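Local coordinates for probable thiamine pyrophosphokinase (Staphylococcus saprophyticus, PDB 3L8M), which probably transfers a pyrophosphate group from ATP to thiamine, forming thiamine diphosphate, at residues Phe106-Ala119 with Ile125-Gln138. Numbering follows the deposited sequence.
Sequences FMGALQILEKPEYA and IKLIDDTNEIQFIQ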
ATOM      1  N   PHE A 106     -14.083 -30.561  -0.128  1.00 38.81           N
ATOM      2  CA  PHE A 106     -14.304 -29.833  -1.371  1.00 27.14           C
ATOM      3  C   PHE A 106     -15.782 -29.536  -1.501  1.00 28.07           C
ATOM      4  O   PHE A 106     -16.164 -28.446  -1.923  1.00 27.03           O
ATOM      5  CB  PHE A 106     -13.877 -30.666  -2.581  1.00 29.32           C
ATOM      6  CG  PHE A 106     -14.307 -30.077  -3.887  1.00 26.64           C
ATOM      7  CD1 PHE A 106     -13.767 -28.872  -4.331  1.00 31.74           C
ATOM      8  CD2 PHE A 106     -15.285 -30.702  -4.657  1.00 24.29           C
ATOM      9  CE1 PHE A 106     -14.196 -28.290  -5.528  1.00 23.02           C
ATOM     10  CE2 PHE A 106     -15.729 -30.135  -5.863  1.00 21.31           C
ATOM     11  CZ  PHE A 106     -15.180 -28.921  -6.298  1.00 26.66           C
HETATM   12  N   MSE A 107     -16.605 -30.525  -1.149  1.00 20.54           N
HETATM   13  CA  MSE A 107     -18.064 -30.405  -1.221  1.00 28.47           C
HETATM   14  C   MSE A 107     -18.601 -29.365  -0.235  1.00 35.91           C
HETATM   15  O   MSE A 107     -19.535 -28.612  -0.549  1.00 38.82           O
HETATM   16  CB  MSE A 107     -18.715 -31.766  -0.941  1.00 24.41           C
HETATM   17  CG  MSE A 107     -18.264 -32.866  -1.902  1.00 32.91           C
HETATM   18 SE   MSE A 107     -18.843 -32.536  -3.711  0.67 37.87          SE
HETATM   19  CE  MSE A 107     -20.576 -33.350  -3.558  1.00 37.39           C
ATOM     20  N   GLY A 108     -18.019 -29.338   0.961  1.00 29.92           N
ATOM     21  CA  GLY A 108     -18.447 -28.371   1.955  1.00 33.67           C
ATOM     22  C   GLY A 108     -18.148 -26.988   1.414  1.00 32.96           C
ATOM     23  O   GLY A 108     -18.937 -26.044   1.573  1.00 28.51           O
ATOM     24  N   ALA A 109     -17.007 -26.871   0.742  1.00 27.79           N
ATOM     25  CA  ALA A 109     -16.619 -25.597   0.166  1.00 27.93           C
ATOM     26  C   ALA A 109     -17.691 -25.161  -0.838  1.00 25.21           C
ATOM     27  O   ALA A 109     -17.965 -23.962  -0.974  1.00 30.91           O
ATOM     28  CB  ALA A 109     -15.229 -25.711  -0.504  1.00 17.50           C
ATOM     29  N   LEU A 110     -18.311 -26.122  -1.528  1.00 25.58           N
ATOM     30  CA  LEU A 110     -19.370 -25.789  -2.493  1.00 29.53           C
ATOM     31  C   LEU A 110     -20.646 -25.323  -1.778  1.00 33.66           C
ATOM     32  O   LEU A 110     -21.366 -24.450  -2.276  1.00 27.93           O
ATOM     33  CB  LEU A 110     -19.690 -26.984  -3.396  1.00 27.25           C
ATOM     34  CG  LEU A 110     -18.586 -27.515  -4.318  1.00 24.04           C
ATOM     35  CD1 LEU A 110     -19.104 -28.733  -5.055  1.00 24.35           C
ATOM     36  CD2 LEU A 110     -18.148 -26.446  -5.306  1.00 22.32           C
ATOM     37  N   GLN A 111     -20.924 -25.894  -0.607  1.00 33.79           N
ATOM     38  CA  GLN A 111     -22.100 -25.481   0.154  1.00 37.79           C
ATOM     39  C   GLN A 111     -22.026 -23.983   0.498  1.00 44.87           C
ATOM     40  O   GLN A 111     -23.041 -23.283   0.472  1.00 34.66           O
ATOM     41  CB  GLN A 111     -22.235 -26.312   1.431  1.00 20.00           C
ATOM     42  CG  GLN A 111     -22.557 -27.778   1.189  1.00 20.00           C
ATOM     43  CD  GLN A 111     -22.610 -28.583   2.470  1.00 20.00           C
ATOM     44  OE1 GLN A 111     -21.990 -28.215   3.468  1.00 20.00           O
ATOM     45  NE2 GLN A 111     -23.353 -29.686   2.447  1.00 20.00           N
ATOM     46  N   ILE A 112     -20.831 -23.497   0.826  1.00 39.04           N
ATOM     47  CA  ILE A 112     -20.660 -22.093   1.178  1.00 33.65           C
ATOM     48  C   ILE A 112     -21.058 -21.149   0.040  1.00 39.38           C
ATOM     49  O   ILE A 112     -21.768 -20.162   0.260  1.00 40.39           O
ATOM     50  CB  ILE A 112     -19.209 -21.793   1.595  1.00 30.28           C
ATOM     51  CG1 ILE A 112     -18.851 -22.597   2.843  1.00 17.81           C
ATOM     52  CG2 ILE A 112     -19.044 -20.311   1.905  1.00 27.84           C
ATOM     53  CD1 ILE A 112     -17.381 -22.576   3.152  1.00 19.93           C
ATOM     54  N   LEU A 113     -20.611 -21.455  -1.176  1.00 33.33           N
ATOM     55  CA  LEU A 113     -20.933 -20.629  -2.329  1.00 33.15           C
ATOM     56  C   LEU A 113     -22.446 -20.565  -2.528  1.00 33.20           C
ATOM     57  O   LEU A 113     -22.972 -19.605  -3.083  1.00 40.36           O
ATOM     58  CB  LEU A 113     -20.301 -21.211  -3.597  1.00 29.05           C
ATOM     59  CG  LEU A 113     -18.783 -21.320  -3.770  1.00 36.21           C
ATOM     60  CD1 LEU A 113     -18.503 -22.216  -4.963  1.00 37.64           C
ATOM     61  CD2 LEU A 113     -18.158 -19.956  -3.993  1.00 35.85           C
ATOM     62  N   GLU A 114     -23.136 -21.599  -2.068  1.00 39.94           N
ATOM     63  CA  GLU A 114     -24.580 -21.694  -2.233  1.00 44.61           C
ATOM     64  C   GLU A 114     -25.388 -21.063  -1.102  1.00 41.94           C
ATOM     65  O   GLU A 114     -26.614 -20.987  -1.177  1.00 42.79           O
ATOM     66  CB  GLU A 114     -24.958 -23.170  -2.413  1.00 42.97           C
ATOM     67  CG  GLU A 114     -24.146 -23.839  -3.530  1.00 48.75           C
ATOM     68  CD  GLU A 114     -24.254 -25.356  -3.538  1.00 39.78           C
ATOM     69  OE1 GLU A 114     -24.633 -25.940  -2.502  1.00 38.00           O
ATOM     70  OE2 GLU A 114     -23.937 -25.967  -4.579  1.00 35.22           O
ATOM     71  N   LYS A 115     -24.713 -20.607  -0.054  1.00 37.80           N
ATOM     72  CA  LYS A 115     -25.425 -19.982   1.049  1.00 46.57           C
ATOM     73  C   LYS A 115     -26.206 -18.771   0.535  1.00 48.14           C
ATOM     74  O   LYS A 115     -25.661 -17.903  -0.155  1.00 43.52           O
ATOM     75  CB  LYS A 115     -24.453 -19.558   2.147  1.00 45.84           C
ATOM     76  CG  LYS A 115     -23.792 -20.723   2.855  1.00 37.76           C
ATOM     77  CD  LYS A 115     -23.335 -20.311   4.246  1.00 55.96           C
ATOM     78  CE  LYS A 115     -22.915 -21.520   5.074  1.00 64.17           C
ATOM     79  NZ  LYS A 115     -22.719 -21.176   6.514  1.00 67.44           N
ATOM     80  N   PRO A 116     -27.509 -18.717   0.847  1.00 47.35           N
ATOM     81  CA  PRO A 116     -28.373 -17.615   0.419  1.00 51.60           C
ATOM     82  C   PRO A 116     -27.963 -16.281   1.041  1.00 51.07           C
ATOM     83  O   PRO A 116     -28.177 -15.219   0.460  1.00 52.25           O
ATOM     84  CB  PRO A 116     -29.762 -18.079   0.856  1.00 47.64           C
ATOM     85  CG  PRO A 116     -29.468 -18.912   2.065  1.00 54.36           C
ATOM     86  CD  PRO A 116     -28.264 -19.706   1.635  1.00 41.60           C
ATOM     87  N   GLU A 117     -27.359 -16.348   2.219  1.00 52.90           N
ATOM     88  CA  GLU A 117     -26.899 -15.153   2.913  1.00 53.45           C
ATOM     89  C   GLU A 117     -25.975 -14.314   2.026  1.00 57.53           C
ATOM     90  O   GLU A 117     -25.788 -13.124   2.273  1.00 65.30           O
ATOM     91  CB  GLU A 117     -26.165 -15.562   4.191  1.00 62.52           C
ATOM     92  CG  GLU A 117     -25.599 -14.415   5.002  1.00 76.42           C
ATOM     93  CD  GLU A 117     -24.810 -14.900   6.203  1.00 81.48           C
ATOM     94  OE1 GLU A 117     -23.855 -15.684   6.003  1.00 80.42           O
ATOM     95  OE2 GLU A 117     -25.142 -14.501   7.342  1.00 84.72           O
ATOM     96  N   TYR A 118     -25.404 -14.931   0.993  1.00 56.88           N
ATOM     97  CA  TYR A 118     -24.496 -14.225   0.092  1.00 58.63           C
ATOM     98  C   TYR A 118     -25.146 -13.780  -1.211  1.00 64.97           C
ATOM     99  O   TYR A 118     -24.650 -12.873  -1.882  1.00 64.88           O
ATOM    100  CB  TYR A 118     -23.277 -15.095  -0.232  1.00 44.85           C
ATOM    101  CG  TYR A 118     -22.495 -15.528   0.987  1.00 48.37           C
ATOM    102  CD1 TYR A 118     -22.156 -14.611   1.985  1.00 43.66           C
ATOM    103  CD2 TYR A 118     -22.109 -16.856   1.156  1.00 41.51           C
ATOM    104  CE1 TYR A 118     -21.460 -15.010   3.119  1.00 44.95           C
ATOM    105  CE2 TYR A 118     -21.410 -17.262   2.286  1.00 31.70           C
ATOM    106  CZ  TYR A 118     -21.092 -16.339   3.266  1.00 41.22           C
ATOM    107  OH  TYR A 118     -20.441 -16.755   4.408  1.00 41.57           O
ATOM    108  N   ALA A 119     -26.251 -14.418  -1.571  1.00 73.53           N
ATOM    109  CA  ALA A 119     -26.952 -14.075  -2.805  1.00 75.76           C
ATOM    110  C   ALA A 119     -27.471 -12.643  -2.759  1.00 74.68           C
ATOM    111  O   ALA A 119     -27.238 -11.856  -3.678  1.00 72.58           O
ATOM    112  CB  ALA A 119     -28.101 -15.041  -3.033  1.00 77.30           C
ATOM    113  N   ILE A 125     -17.741 -14.879  -4.513  1.00 30.62           N
ATOM    114  CA  ILE A 125     -16.876 -15.944  -4.017  1.00 32.79           C
ATOM    115  C   ILE A 125     -16.508 -16.937  -5.136  1.00 41.07           C
ATOM    116  O   ILE A 125     -17.382 -17.453  -5.829  1.00 43.71           O
ATOM    117  CB  ILE A 125     -17.568 -16.748  -2.887  1.00 32.99           C
ATOM    118  CG1 ILE A 125     -18.148 -15.811  -1.823  1.00 34.65           C
ATOM    119  CG2 ILE A 125     -16.567 -17.695  -2.244  1.00 25.98           C
ATOM    120  CD1 ILE A 125     -17.106 -15.185  -0.913  1.00 51.97           C
ATOM    121  N   LYS A 126     -15.215 -17.196  -5.315  1.00 36.72           N
ATOM    122  CA  LYS A 126     -14.761 -18.153  -6.323  1.00 35.39           C
ATOM    123  C   LYS A 126     -13.754 -19.146  -5.740  1.00 31.47           C
ATOM    124  O   LYS A 126     -12.866 -18.761  -4.974  1.00 32.72           O
ATOM    125  CB  LYS A 126     -14.082 -17.452  -7.496  1.00 25.28           C
ATOM    126  CG  LYS A 126     -14.959 -16.619  -8.381  1.00 35.24           C
ATOM    127  CD  LYS A 126     -14.108 -16.010  -9.487  1.00 36.00           C
ATOM    128  CE  LYS A 126     -14.918 -15.033 -10.327  1.00 60.67           C
ATOM    129  NZ  LYS A 126     -14.111 -14.419 -11.421  1.00 50.29           N
ATOM    130  N   LEU A 127     -13.904 -20.422  -6.101  1.00 29.15           N
ATOM    131  CA  LEU A 127     -12.977 -21.473  -5.663  1.00 28.85           C
ATOM    132  C   LEU A 127     -12.034 -21.573  -6.848  1.00 29.60           C
ATOM    133  O   LEU A 127     -12.486 -21.586  -7.999  1.00 25.27           O
ATOM    134  CB  LEU A 127     -13.703 -22.813  -5.459  1.00 23.95           C
ATOM    135  CG  LEU A 127     -14.897 -22.812  -4.488  1.00 33.96           C
ATOM    136  CD1 LEU A 127     -15.587 -24.188  -4.473  1.00 20.46           C
ATOM    137  CD2 LEU A 127     -14.409 -22.438  -3.089  1.00 34.03           C
ATOM    138  N   ILE A 128     -10.734 -21.627  -6.587  1.00 29.61           N
ATOM    139  CA  ILE A 128      -9.774 -21.682  -7.677  1.00 19.89           C
ATOM    140  C   ILE A 128      -8.613 -22.632  -7.460  1.00 21.38           C
ATOM    141  O   ILE A 128      -8.072 -22.692  -6.372  1.00 19.82           O
ATOM    142  CB  ILE A 128      -9.139 -20.281  -7.929  1.00 24.71           C
ATOM    143  CG1 ILE A 128     -10.226 -19.202  -8.035  1.00 29.15           C
ATOM    144  CG2 ILE A 128      -8.259 -20.319  -9.180  1.00 31.30           C
ATOM    145  CD1 ILE A 128      -9.653 -17.780  -8.173  1.00 18.58           C
ATOM    146  N   ASP A 129      -8.249 -23.393  -8.494  1.00 19.19           N
ATOM    147  CA  ASP A 129      -7.065 -24.243  -8.427  1.00 22.88           C
ATOM    148  C   ASP A 129      -6.351 -24.129  -9.772  1.00 25.59           C
ATOM    149  O   ASP A 129      -6.782 -23.356 -10.635  1.00 17.58           O
ATOM    150  CB  ASP A 129      -7.368 -25.707  -8.032  1.00 20.82           C
ATOM    151  CG  ASP A 129      -8.199 -26.481  -9.048  1.00 27.23           C
ATOM    152  OD1 ASP A 129      -8.475 -26.002 -10.168  1.00 19.26           O
ATOM    153  OD2 ASP A 129      -8.571 -27.622  -8.694  1.00 29.96           O
ATOM    154  N   ASP A 130      -5.258 -24.865  -9.948  1.00 17.22           N
ATOM    155  CA  ASP A 130      -4.481 -24.780 -11.184  1.00 25.60           C
ATOM    156  C   ASP A 130      -5.225 -25.095 -12.485  1.00 32.96           C
ATOM    157  O   ASP A 130      -4.730 -24.761 -13.560  1.00 28.36           O
ATOM    158  CB  ASP A 130      -3.236 -25.677 -11.090  1.00 27.62           C
ATOM    159  CG  ASP A 130      -3.575 -27.109 -10.729  1.00 32.39           C
ATOM    160  OD1 ASP A 130      -4.769 -27.466 -10.771  1.00 38.62           O
ATOM    161  OD2 ASP A 130      -2.647 -27.874 -10.409  1.00 36.87           O
ATOM    162  N   THR A 131      -6.405 -25.708 -12.400  1.00 21.55           N
ATOM    163  CA  THR A 131      -7.167 -26.073 -13.605  1.00 32.70           C
ATOM    164  C   THR A 131      -8.630 -25.595 -13.656  1.00 30.50           C
ATOM    165  O   THR A 131      -9.277 -25.687 -14.706  1.00 26.64           O
ATOM    166  CB  THR A 131      -7.179 -27.627 -13.788  1.00 41.09           C
ATOM    167  OG1 THR A 131      -5.833 -28.121 -13.789  1.00 31.90           O
ATOM    168  CG2 THR A 131      -7.860 -28.027 -15.102  1.00 29.09           C
ATOM    169  N   ASN A 132      -9.151 -25.069 -12.549  1.00 30.30           N
ATOM    170  CA  ASN A 132     -10.555 -24.668 -12.517  1.00 25.59           C
ATOM    171  C   ASN A 132     -10.864 -23.369 -11.792  1.00 25.56           C
ATOM    172  O   ASN A 132     -10.081 -22.875 -10.987  1.00 25.47           O
ATOM    173  CB  ASN A 132     -11.390 -25.749 -11.823  1.00 33.12           C
ATOM    174  CG  ASN A 132     -11.250 -27.111 -12.457  1.00 31.09           C
ATOM    175  OD1 ASN A 132     -12.001 -27.468 -13.365  1.00 28.45           O
ATOM    176  ND2 ASN A 132     -10.282 -27.888 -11.976  1.00 23.09           N
ATOM    177  N   GLU A 133     -12.063 -22.867 -12.062  1.00 24.58           N
ATOM    178  CA  GLU A 133     -12.596 -21.669 -11.445  1.00 22.20           C
ATOM    179  C   GLU A 133     -14.077 -22.013 -11.298  1.00 28.88           C
ATOM    180  O   GLU A 133     -14.723 -22.415 -12.272  1.00 19.99           O
ATOM    181  CB  GLU A 133     -12.394 -20.466 -12.357  1.00 29.72           C
ATOM    182  CG  GLU A 133     -12.492 -19.139 -11.641  1.00 51.94           C
ATOM    183  CD  GLU A 133     -12.041 -17.985 -12.517  1.00 65.99           C
ATOM    184  OE1 GLU A 133     -10.934 -18.083 -13.093  1.00 56.86           O
ATOM    185  OE2 GLU A 133     -12.789 -16.986 -12.628  1.00 65.04           O
ATOM    186  N   ILE A 134     -14.602 -21.889 -10.080  1.00 29.16           N
ATOM    187  CA  ILE A 134     -15.994 -22.237  -9.795  1.00 30.26           C
ATOM    188  C   ILE A 134     -16.733 -21.159  -8.997  1.00 30.22           C
ATOM    189  O   ILE A 134     -16.194 -20.608  -8.035  1.00 26.56           O
ATOM    190  CB  ILE A 134     -16.067 -23.570  -8.986  1.00 39.15           C
ATOM    191  CG1 ILE A 134     -15.414 -24.703  -9.774  1.00 41.47           C
ATOM    192  CG2 ILE A 134     -17.520 -23.919  -8.645  1.00 25.45           C
ATOM    193  CD1 ILE A 134     -15.195 -25.965  -8.951  1.00 37.75           C
ATOM    194  N   GLN A 135     -17.972 -20.870  -9.393  1.00 29.04           N
ATOM    195  CA  GLN A 135     -18.785 -19.882  -8.690  1.00 34.00           C
ATOM    196  C   GLN A 135     -20.260 -20.213  -8.840  1.00 35.74           C
ATOM    197  O   GLN A 135     -20.670 -20.863  -9.803  1.00 34.74           O
ATOM    198  CB  GLN A 135     -18.514 -18.470  -9.214  1.00 25.93           C
ATOM    199  CG  GLN A 135     -18.880 -18.264 -10.675  1.00 44.04           C
ATOM    200  CD  GLN A 135     -18.573 -16.854 -11.163  1.00 50.94           C
ATOM    201  OE1 GLN A 135     -19.118 -15.876 -10.649  1.00 48.24           O
ATOM    202  NE2 GLN A 135     -17.693 -16.745 -12.158  1.00 37.80           N
ATOM    203  N   PHE A 136     -21.051 -19.759  -7.873  1.00 36.42           N
ATOM    204  CA  PHE A 136     -22.490 -19.987  -7.844  1.00 28.87           C
ATOM    205  C   PHE A 136     -23.215 -18.863  -8.601  1.00 27.15           C
ATOM    206  O   PHE A 136     -22.795 -17.713  -8.565  1.00 35.37           O
ATOM    207  CB  PHE A 136     -22.932 -20.042  -6.376  1.00 38.23           C
ATOM    208  CG  PHE A 136     -24.392 -20.327  -6.173  1.00 46.46           C
ATOM    209  CD1 PHE A 136     -24.969 -21.494  -6.666  1.00 40.51           C
ATOM    210  CD2 PHE A 136     -25.184 -19.447  -5.433  1.00 52.42           C
ATOM    211  CE1 PHE A 136     -26.317 -21.784  -6.425  1.00 39.05           C
ATOM    212  CE2 PHE A 136     -26.535 -19.727  -5.183  1.00 49.88           C
ATOM    213  CZ  PHE A 136     -27.100 -20.898  -5.679  1.00 44.39           C
ATOM    214  N   ILE A 137     -24.278 -19.205  -9.317  1.00 31.59           N
ATOM    215  CA  ILE A 137     -25.048 -18.212 -10.061  1.00 35.51           C
ATOM    216  C   ILE A 137     -26.513 -18.442  -9.762  1.00 42.63           C
ATOM    217  O   ILE A 137     -27.058 -19.502 -10.065  1.00 45.68           O
ATOM    218  CB  ILE A 137     -24.848 -18.311 -11.575  1.00 42.67           C
ATOM    219  CG1 ILE A 137     -23.361 -18.196 -11.927  1.00 41.95           C
ATOM    220  CG2 ILE A 137     -25.627 -17.187 -12.257  1.00 40.88           C
ATOM    221  CD1 ILE A 137     -23.083 -18.302 -13.417  1.00 43.89           C
ATOM    222  N   GLN A 138     -27.139 -17.434  -9.169  1.00 42.44           N
ATOM    223  CA  GLN A 138     -28.536 -17.508  -8.774  1.00 48.45           C
ATOM    224  C   GLN A 138     -29.482 -17.052  -9.872  1.00 47.92           C
ATOM    225  O   GLN A 138     -29.046 -16.603 -10.937  1.00 50.03           O
ATOM    226  CB  GLN A 138     -28.731 -16.662  -7.517  1.00 63.59           C
ATOM    227  CG  GLN A 138     -29.961 -16.985  -6.708  1.00 72.07           C
ATOM    228  CD  GLN A 138     -29.996 -16.202  -5.414  1.00 77.37           C
ATOM    229  OE1 GLN A 138     -29.954 -14.968  -5.421  1.00 77.35           O
ATOM    230  NE2 GLN A 138     -30.065 -16.912  -4.292  1.00 80.93           N
TER
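Leu113 reaches from helix 106-113 toward the strands of a beta hairpin and sets both methyls against strand 125-128. CD1 lies 3.6 Å from Leu127 CD1 and also nears Ile134 CG2 of the second strand. CD2 turns to Ile125 of the first strand, 3.3 Å from Ile125 CG2, where it also meets the Ile125 carbonyl oxygen. With CG beside its backbone N (chi1 -63°), Leu113 presents both branches to the strands. One turn earlier, Leu110 crosses Leu127 at about a right angle, with CD2 3.5 Å from Leu127 CD1. That Leu127 methyl touches both leucines. Phe106 and Ile134 approach from opposite directions, and Ile134 CD1 meets the ring edge in plane, 4.0 Å from CZ.

The hairpin is formed by strands 125-128 and 132-137, neighbours in the central mixed sheet of this alpha/beta fold. The helix runs nearly antiparallel to 125-128 (160°) and at 40° to 132-137. Val95 of strand 92-96 also touches Leu127, and Ile207 of strand 204-209 touches Ile134, so the apolar layer continues to both neighbouring strands.

Further along the chain, Phe136 brings its ring against Glu114, with CG anti to the backbone N (chi1 -178°). Glu114 CA stands over one ring face, 4.0 Å from the centroid, in a CH-pi contact. No hydrogen bond joins the two segments. In the hairpin turn, Asp129 OD1 accepts from Thr131 N, closing an Asx turn, and from Asn132 ND2. On the hairpin, Lys126 NZ pairs with Glu133 OE2 at 3.1 Å.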